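Rhamnosidase B (Bacillus sp., PDB 2OKX) hydrolyses terminal alpha-L-rhamnose residues from rhamnosides as a glycoside hydrolase of family 78, probably with inversion at the anomeric carbon. Local coordinates at residues N7-I11 against T121-D126; L601-P605 against W633-C637; A650-W654 against L712-A716. One frame throughout, in Å; residues are numbered along the deposited sequence.

Contact 1: residues N7-I11 against T121-D126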
loop_
_atom_site.group_PDB
_atom_site.type_symbol
_atom_site.label_atom_id
_atom_site.label_comp_id
_atom_site.label_asym_id
_atom_site.label_seq_id
_atom_site.Cartn_x
_atom_site.Cartn_y
_atom_site.Cartn_z
ATOM N N ASN A 7 -28.139 -14.336 14.161
ATOM C CA ASN A 7 -28.594 -14.905 15.421
ATOM C C ASN A 7 -27.380 -14.953 16.330
ATOM O O ASN A 7 -27.257 -15.825 17.188
ATOM C CB ASN A 7 -29.134 -16.321 15.211
ATOM C CG ASN A 7 -30.322 -16.354 14.279
ATOM O OD1 ASN A 7 -31.357 -15.748 14.555
ATOM N ND2 ASN A 7 -30.179 -17.061 13.160
ATOM N N ALA A 8 -26.470 -14.012 16.110
ATOM C CA ALA A 8 -25.250 -13.917 16.896
ATOM C C ALA A 8 -25.091 -12.470 17.331
ATOM O O ALA A 8 -25.742 -11.577 16.789
ATOM C CB ALA A 8 -24.049 -14.355 16.064
ATOM N N SER A 9 -24.220 -12.239 18.305
ATOM C CA SER A 9 -23.999 -10.892 18.805
ATOM C C SER A 9 -22.544 -10.466 18.695
ATOM O O SER A 9 -21.637 -11.292 18.793
ATOM C CB SER A 9 -24.433 -10.808 20.271
ATOM O OG SER A 9 -25.783 -11.207 20.425
ATOM N N TRP A 10 -22.330 -9.171 18.475
ATOM C CA TRP A 10 -20.981 -8.633 18.412
ATOM C C TRP A 10 -20.446 -8.762 19.831
ATOM O O TRP A 10 -21.132 -8.393 20.789
ATOM C CB TRP A 10 -20.988 -7.150 18.041
ATOM C CG TRP A 10 -21.080 -6.847 16.585
ATOM C CD1 TRP A 10 -22.203 -6.546 15.875
ATOM C CD2 TRP A 10 -19.985 -6.759 15.665
ATOM N NE1 TRP A 10 -21.877 -6.267 14.568
ATOM C CE2 TRP A 10 -20.521 -6.392 14.413
ATOM C CE3 TRP A 10 -18.601 -6.952 15.780
ATOM C CZ2 TRP A 10 -19.720 -6.211 13.279
ATOM C CZ3 TRP A 10 -17.803 -6.771 14.650
ATOM C CH2 TRP A 10 -18.367 -6.404 13.419
ATOM N N ILE A 11 -19.235 -9.283 19.977
ATOM C CA ILE A 11 -18.651 -9.432 21.300
ATOM C C ILE A 11 -17.223 -8.912 21.356
ATOM O O ILE A 11 -16.536 -8.814 20.336
ATOM C CB ILE A 11 -18.634 -10.907 21.757
ATOM C CG1 ILE A 11 -17.764 -11.739 20.810
ATOM C CG2 ILE A 11 -20.051 -11.452 21.808
ATOM C CD1 ILE A 11 -17.575 -13.182 21.255
ATOM N N THR A 121 -28.972 -22.624 13.442
ATOM C CA THR A 121 -27.760 -22.030 13.986
ATOM C C THR A 121 -27.100 -23.066 14.888
ATOM O O THR A 121 -27.695 -23.507 15.868
ATOM C CB THR A 121 -28.079 -20.773 14.820
ATOM O OG1 THR A 121 -28.639 -19.767 13.968
ATOM C CG2 THR A 121 -26.819 -20.232 15.486
ATOM N N LEU A 122 -25.874 -23.455 14.553
ATOM C CA LEU A 122 -25.152 -24.450 15.342
ATOM C C LEU A 122 -24.266 -23.785 16.386
ATOM O O LEU A 122 -23.926 -24.388 17.401
ATOM C CB LEU A 122 -24.291 -25.323 14.427
ATOM C CG LEU A 122 -24.995 -25.941 13.216
ATOM C CD1 LEU A 122 -23.979 -26.725 12.395
ATOM C CD2 LEU A 122 -26.136 -26.841 13.672
ATOM N N ALA A 123 -23.890 -22.539 16.128
ATOM C CA ALA A 123 -23.045 -21.792 17.048
ATOM C C ALA A 123 -23.160 -20.312 16.730
ATOM O O ALA A 123 -23.454 -19.932 15.595
ATOM C CB ALA A 123 -21.602 -22.246 16.920
ATOM N N ALA A 124 -22.932 -19.478 17.738
ATOM C CA ALA A 124 -23.020 -18.035 17.563
ATOM C C ALA A 124 -22.286 -17.320 18.685
ATOM O O ALA A 124 -22.341 -17.734 19.843
ATOM C CB ALA A 124 -24.485 -17.599 17.529
ATOM N N THR A 125 -21.593 -16.243 18.334
ATOM C CA THR A 125 -20.844 -15.469 19.312
ATOM C C THR A 125 -21.779 -14.788 20.311
ATOM O O THR A 125 -22.783 -14.186 19.929
ATOM C CB THR A 125 -19.986 -14.391 18.619
ATOM O OG1 THR A 125 -20.809 -13.630 17.728
ATOM C CG2 THR A 125 -18.853 -15.032 17.832
ATOM N N ASP A 126 -21.438 -14.900 21.591
ATOM C CA ASP A 126 -22.214 -14.293 22.664
ATOM C C ASP A 126 -21.448 -14.403 23.976
ATOM O O ASP A 126 -20.325 -14.907 24.002
ATOM C CB ASP A 126 -23.594 -14.958 22.786
ATOM C CG ASP A 126 -23.514 -16.424 23.168
ATOM O OD1 ASP A 126 -24.551 -17.111 23.062
ATOM O OD2 ASP A 126 -22.432 -16.891 23.581
#
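Thr125, just past the end of strand 120-124, meets Ser9 and Ile11 where the edges of two sheets of a β-sandwich-like N-terminal domain come together: strand 9-12 borders one sheet, strand 120-124 the other, and the two segments run in the same direction. Thr125 is covered most, and it uses every part of its short side chain. With chi1 at 51°, OG1 sits between the backbone N and the carbonyl carbon of its own residue, a crowded position that turns the hydroxyl toward the backbone of Ser9. There it donates a hydrogen bond to Ser9 O at 2.7 Å, arriving 31° from the carbonyl plane. The same OG1 is also hydrogen-bonded to the backbone N of Ala113 in strand 110-117, so a small, branched, hydroxyl-bearing residue suits the place: one oxygen serves two backbone partners. In return, Ser9 N donates to Thr125 O at 2.9 Å along a nearly straight path of 164°, so the two residues are linked reciprocally.

The methyl side of Thr125 faces Ile11. The long branch of Ile11 ends with CD1 3.8 Å from Thr125 CB, while its CG2 lies 3.7 Å from Asp126 CA, so its two branches reach successive residues. Ala8 and Ala124 are small enough to let the backbones approach, with Ala8 CB 3.6 Å from Ala124 CB.

Asn7, at the more exposed end, lies beside Thr121. Their polar groups share a partner in strand 110-117: the carboxylate of Glu114 is hydrogen-bonded to Asn7 N through OE1 and to Thr121 OG1 through OE2. Just beyond, the methyl of Ala124 presses on the backbone, with its CB 3.3 Å from Asn7 O.

Contact 2: residues L601-P605 against W633-C637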
loop_
_atom_site.group_PDB
_atom_site.type_symbol
_atom_site.label_atom_id
_atom_site.label_comp_id
_atom_site.label_asym_id
_atom_site.label_seq_id
_atom_site.Cartn_x
_atom_site.Cartn_y
_atom_site.Cartn_z
ATOM N N LEU A 601 -14.613 -0.399 -7.819
ATOM C CA LEU A 601 -15.411 0.685 -8.377
ATOM C C LEU A 601 -16.594 1.017 -7.465
ATOM O O LEU A 601 -16.962 2.181 -7.315
ATOM C CB LEU A 601 -15.917 0.308 -9.772
ATOM C CG LEU A 601 -14.848 0.015 -10.832
ATOM C CD1 LEU A 601 -15.522 -0.369 -12.139
ATOM C CD2 LEU A 601 -13.956 1.227 -11.030
ATOM N N ASN A 602 -17.180 -0.009 -6.854
ATOM C CA ASN A 602 -18.323 0.173 -5.962
ATOM C C ASN A 602 -17.964 0.824 -4.625
ATOM O O ASN A 602 -18.819 1.426 -3.979
ATOM C CB ASN A 602 -19.012 -1.174 -5.695
ATOM C CG ASN A 602 -19.834 -1.663 -6.880
ATOM O OD1 ASN A 602 -20.158 -2.848 -6.977
ATOM N ND2 ASN A 602 -20.185 -0.750 -7.778
ATOM N N LEU A 603 -16.707 0.705 -4.206
ATOM C CA LEU A 603 -16.280 1.287 -2.932
ATOM C C LEU A 603 -16.110 2.805 -2.970
ATOM O O LEU A 603 -16.288 3.483 -1.953
ATOM C CB LEU A 603 -14.960 0.653 -2.471
ATOM C CG LEU A 603 -15.007 -0.755 -1.866
ATOM C CD1 LEU A 603 -13.586 -1.285 -1.655
ATOM C CD2 LEU A 603 -15.756 -0.710 -0.538
ATOM N N VAL A 604 -15.779 3.342 -4.141
ATOM C CA VAL A 604 -15.549 4.776 -4.277
ATOM C C VAL A 604 -16.724 5.683 -3.899
ATOM O O VAL A 604 -16.541 6.657 -3.172
ATOM C CB VAL A 604 -15.071 5.122 -5.708
ATOM C CG1 VAL A 604 -14.831 6.623 -5.835
ATOM C CG2 VAL A 604 -13.782 4.357 -6.014
ATOM N N PRO A 605 -17.941 5.382 -4.385
ATOM C CA PRO A 605 -19.091 6.229 -4.044
ATOM C C PRO A 605 -19.379 6.286 -2.543
ATOM O O PRO A 605 -20.124 7.149 -2.077
ATOM C CB PRO A 605 -20.236 5.590 -4.828
ATOM C CG PRO A 605 -19.538 5.045 -6.041
ATOM C CD PRO A 605 -18.306 4.407 -5.430
ATOM N N TRP A 633 -11.546 7.162 -12.204
ATOM C CA TRP A 633 -12.529 6.225 -11.670
ATOM C C TRP A 633 -13.678 6.131 -12.674
ATOM O O TRP A 633 -14.191 5.048 -12.951
ATOM C CB TRP A 633 -13.073 6.718 -10.324
ATOM C CG TRP A 633 -14.277 5.946 -9.841
ATOM C CD1 TRP A 633 -14.298 4.662 -9.379
ATOM C CD2 TRP A 633 -15.635 6.407 -9.806
ATOM N NE1 TRP A 633 -15.585 4.292 -9.058
ATOM C CE2 TRP A 633 -16.426 5.343 -9.311
ATOM C CE3 TRP A 633 -16.261 7.615 -10.144
ATOM C CZ2 TRP A 633 -17.815 5.451 -9.147
ATOM C CZ3 TRP A 633 -17.644 7.724 -9.981
ATOM C CH2 TRP A 633 -18.403 6.646 -9.486
ATOM N N ILE A 634 -14.089 7.277 -13.211
ATOM C CA ILE A 634 -15.170 7.289 -14.187
ATOM C C ILE A 634 -14.713 6.505 -15.414
ATOM O O ILE A 634 -15.461 5.700 -15.966
ATOM C CB ILE A 634 -15.546 8.733 -14.586
ATOM C CG1 ILE A 634 -16.188 9.443 -13.386
ATOM C CG2 ILE A 634 -16.506 8.719 -15.774
ATOM C CD1 ILE A 634 -16.492 10.916 -13.615
ATOM N N LEU A 635 -13.471 6.739 -15.824
ATOM C CA LEU A 635 -12.899 6.040 -16.969
ATOM C C LEU A 635 -12.938 4.539 -16.693
ATOM O O LEU A 635 -13.394 3.757 -17.527
ATOM C CB LEU A 635 -11.446 6.469 -17.180
ATOM C CG LEU A 635 -10.876 6.471 -18.604
ATOM C CD1 LEU A 635 -9.361 6.454 -18.518
ATOM C CD2 LEU A 635 -11.371 5.281 -19.399
ATOM N N ALA A 636 -12.463 4.140 -15.515
ATOM C CA ALA A 636 -12.443 2.728 -15.145
ATOM C C ALA A 636 -13.842 2.115 -15.170
ATOM O O ALA A 636 -14.010 0.956 -15.559
ATOM C CB ALA A 636 -11.812 2.554 -13.767
ATOM N N CYS A 637 -14.841 2.886 -14.746
ATOM C CA CYS A 637 -16.220 2.407 -14.747
ATOM C C CYS A 637 -16.653 2.136 -16.182
ATOM O O CYS A 637 -17.247 1.101 -16.477
ATOM C CB CYS A 637 -17.160 3.444 -14.119
ATOM S SG CYS A 637 -17.068 3.552 -12.316
#
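Trp633 fills the gap between the two segments, and its indole meets Leu601, Val604 and Pro605 in different ways. Its chi1 of 169° sends CG anti to the backbone N, carrying the ring out from the helix toward Val604. NE1 donates a hydrogen bond to Leu601 O over 3.1 Å, bent to 151° at the hydrogen. The donor lies in the carbonyl plane, on a lone pair of the oxygen, and the oxygen in turn lies close to the plane of the indole. Tryptophan suits the place because it brings one N-H donor on a large apolar plate. Over one face stands Val604, its CB 3.8 Å from the centroid of the five-membered ring in a CH-π contact; its CG2 comes within 3.4 Å of Trp633 CD1. The opposite face carries Cys637 SG, supplied by the next turn of the tryptophan's own helix. Pro605 reaches the far end of the indole obliquely, with CG 3.6 Å from Trp633 CZ2.

These residues belong to the α/α-barrel expected of the six-hairpin glycosidase domain, where helix 595-603 packs beside helix 627-644. Leu601 extends the contact along helix 627-644: its CD2 lies 3.7 Å from Ala636 CB and also touches Trp633 CD1, and a small alanine allows that approach. The carbonyl of Leu601 is available to the indole partly because the residue four positions on is Pro605, which has no N-H to complete the usual helical bond; here the chain passes into a 3-10 segment.

Around this core, Tyr614 meets the ring edge-to-face, and Val577 of helix 577-590 touches both Val604 and Trp633. On the side of helix 647-665, Phe649 packs on Leu601 and Ala656 on Pro605.

Contact 3: residues A650-W654 against L712-A716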
loop_
_atom_site.group_PDB
_atom_site.type_symbol
_atom_site.label_atom_id
_atom_site.label_comp_id
_atom_site.label_asym_id
_atom_site.label_seq_id
_atom_site.Cartn_x
_atom_site.Cartn_y
_atom_site.Cartn_z
ATOM N N ALA A 650 -23.677 -0.683 -15.090
ATOM C CA ALA A 650 -23.687 0.682 -15.606
ATOM C C ALA A 650 -24.859 1.458 -15.017
ATOM O O ALA A 650 -24.723 2.623 -14.640
ATOM C CB ALA A 650 -23.781 0.667 -17.127
ATOM N N ALA A 651 -26.011 0.799 -14.941
ATOM C CA ALA A 651 -27.217 1.413 -14.397
ATOM C C ALA A 651 -27.045 1.705 -12.909
ATOM O O ALA A 651 -27.444 2.766 -12.428
ATOM C CB ALA A 651 -28.416 0.490 -14.619
ATOM N N ARG A 652 -26.448 0.761 -12.187
ATOM C CA ARG A 652 -26.228 0.925 -10.755
ATOM C C ARG A 652 -25.239 2.036 -10.438
ATOM O O ARG A 652 -25.408 2.763 -9.459
ATOM C CB ARG A 652 -25.704 -0.371 -10.126
ATOM C CG ARG A 652 -26.682 -1.535 -10.109
ATOM C CD ARG A 652 -26.201 -2.610 -9.145
ATOM N NE ARG A 652 -24.919 -3.189 -9.542
ATOM C CZ ARG A 652 -24.784 -4.185 -10.412
ATOM N NH1 ARG A 652 -23.579 -4.647 -10.718
ATOM N NH2 ARG A 652 -25.859 -4.732 -10.967
ATOM N N ILE A 653 -24.209 2.171 -11.269
ATOM C CA ILE A 653 -23.171 3.169 -11.032
ATOM C C ILE A 653 -23.410 4.551 -11.646
ATOM O O ILE A 653 -22.816 5.533 -11.202
ATOM C CB ILE A 653 -21.785 2.638 -11.516
ATOM C CG1 ILE A 653 -20.668 3.251 -10.673
ATOM C CG2 ILE A 653 -21.565 2.976 -12.988
ATOM C CD1 ILE A 653 -20.644 2.744 -9.250
ATOM N N TRP A 654 -24.274 4.639 -12.656
ATOM C CA TRP A 654 -24.532 5.926 -13.309
ATOM C C TRP A 654 -24.815 7.083 -12.350
ATOM O O TRP A 654 -24.220 8.154 -12.472
ATOM C CB TRP A 654 -25.686 5.810 -14.313
ATOM C CG TRP A 654 -26.163 7.151 -14.813
ATOM C CD1 TRP A 654 -27.429 7.657 -14.715
ATOM C CD2 TRP A 654 -25.374 8.171 -15.446
ATOM N NE1 TRP A 654 -27.477 8.926 -15.244
ATOM C CE2 TRP A 654 -26.232 9.267 -15.700
ATOM C CE3 TRP A 654 -24.028 8.265 -15.822
ATOM C CZ2 TRP A 654 -25.785 10.446 -16.312
ATOM C CZ3 TRP A 654 -23.583 9.439 -16.432
ATOM C CH2 TRP A 654 -24.462 10.512 -16.669
ATOM N N LEU A 712 -21.663 5.239 -19.944
ATOM C CA LEU A 712 -22.323 4.660 -18.778
ATOM C C LEU A 712 -23.804 5.008 -18.764
ATOM O O LEU A 712 -24.649 4.165 -18.456
ATOM C CB LEU A 712 -21.654 5.157 -17.494
ATOM C CG LEU A 712 -20.229 4.632 -17.292
ATOM C CD1 LEU A 712 -19.521 5.423 -16.205
ATOM C CD2 LEU A 712 -20.289 3.155 -16.944
ATOM N N ALA A 713 -24.114 6.258 -19.096
ATOM C CA ALA A 713 -25.500 6.713 -19.129
ATOM C C ALA A 713 -26.288 5.907 -20.158
ATOM O O ALA A 713 -27.399 5.452 -19.886
ATOM C CB ALA A 713 -25.552 8.194 -19.473
ATOM N N ALA A 714 -25.704 5.734 -21.339
ATOM C CA ALA A 714 -26.353 4.989 -22.412
ATOM C C ALA A 714 -26.490 3.517 -22.040
ATOM O O ALA A 714 -27.551 2.918 -22.216
ATOM C CB ALA A 714 -25.554 5.133 -23.703
ATOM N N ALA A 715 -25.411 2.934 -21.526
ATOM C CA ALA A 715 -25.435 1.534 -21.128
ATOM C C ALA A 715 -26.464 1.364 -20.021
ATOM O O ALA A 715 -27.070 0.303 -19.880
ATOM C CB ALA A 715 -24.057 1.097 -20.638
ATOM N N ALA A 716 -26.663 2.422 -19.242
ATOM C CA ALA A 716 -27.617 2.395 -18.140
ATOM C C ALA A 716 -29.049 2.562 -18.635
ATOM O O ALA A 716 -29.999 2.360 -17.879
ATOM C CB ALA A 716 -27.283 3.491 -17.132
#
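Trp654, with CG anti to the backbone N at a chi1 of 169°, swings its indole out from helix 647-665 to lie across Ala713, and chi2 of -122° turns a ring face to that residue. The methyl of Ala713 sits almost on the ring normal: its CB is 3.7 Å from the centroid of the six-membered ring and only 5° off the perpendicular, a CH-π contact. Alanine suits this position because a single methyl can meet the face squarely.

Beside the ring the two segments cross at close range. Ala650 CB is 3.5 Å from Ala715 CB, and Ala716 CB comes to 3.4 Å from Ala651 CA, its methyl resting against the backbone of helix 647-665. Such small side chains allow the CA atoms of Ala651 and Ala716 to stand only 3.9 Å apart. On the side facing helix 627-644, where it also touches Cys637, Leu712 supplies bulk, its CD2 4.2 Å from Ile653 CG2.

The polar end of the indole looks elsewhere: NE1 is hydrogen-bonded to Glu721 OE1, which helps to set the ring's rotation. Since no hydrogen bond joins the two segments, their direct attraction probably rests on close apolar fit, dispersion across the ring face and the burial of methyl groups.

How the contacts relate
Contact 1 comes first along the chain and stands apart, its centre about 35 Å from that of contact 2 and 39 Å from that of contact 3. Contacts 2 and 3 follow in series within the six-hairpin glycosidase domain, with centres about 12 Å apart, and they touch: Trp633 CZ2 is 3.9 Å from Ile653 CG1, and Cys637 O is 3.7 Å from Leu712 CD2. Helices 627-644 and 647-665 are successive in the chain, and through this shared packing helices 595-603, 627-644, 647-665 and 696-715 make one connected apolar cluster. Contact 1 thus joins sheet edges in the N-terminal domain, while contacts 2 and 3 pack helices in the domain that, by family, probably carries the active site.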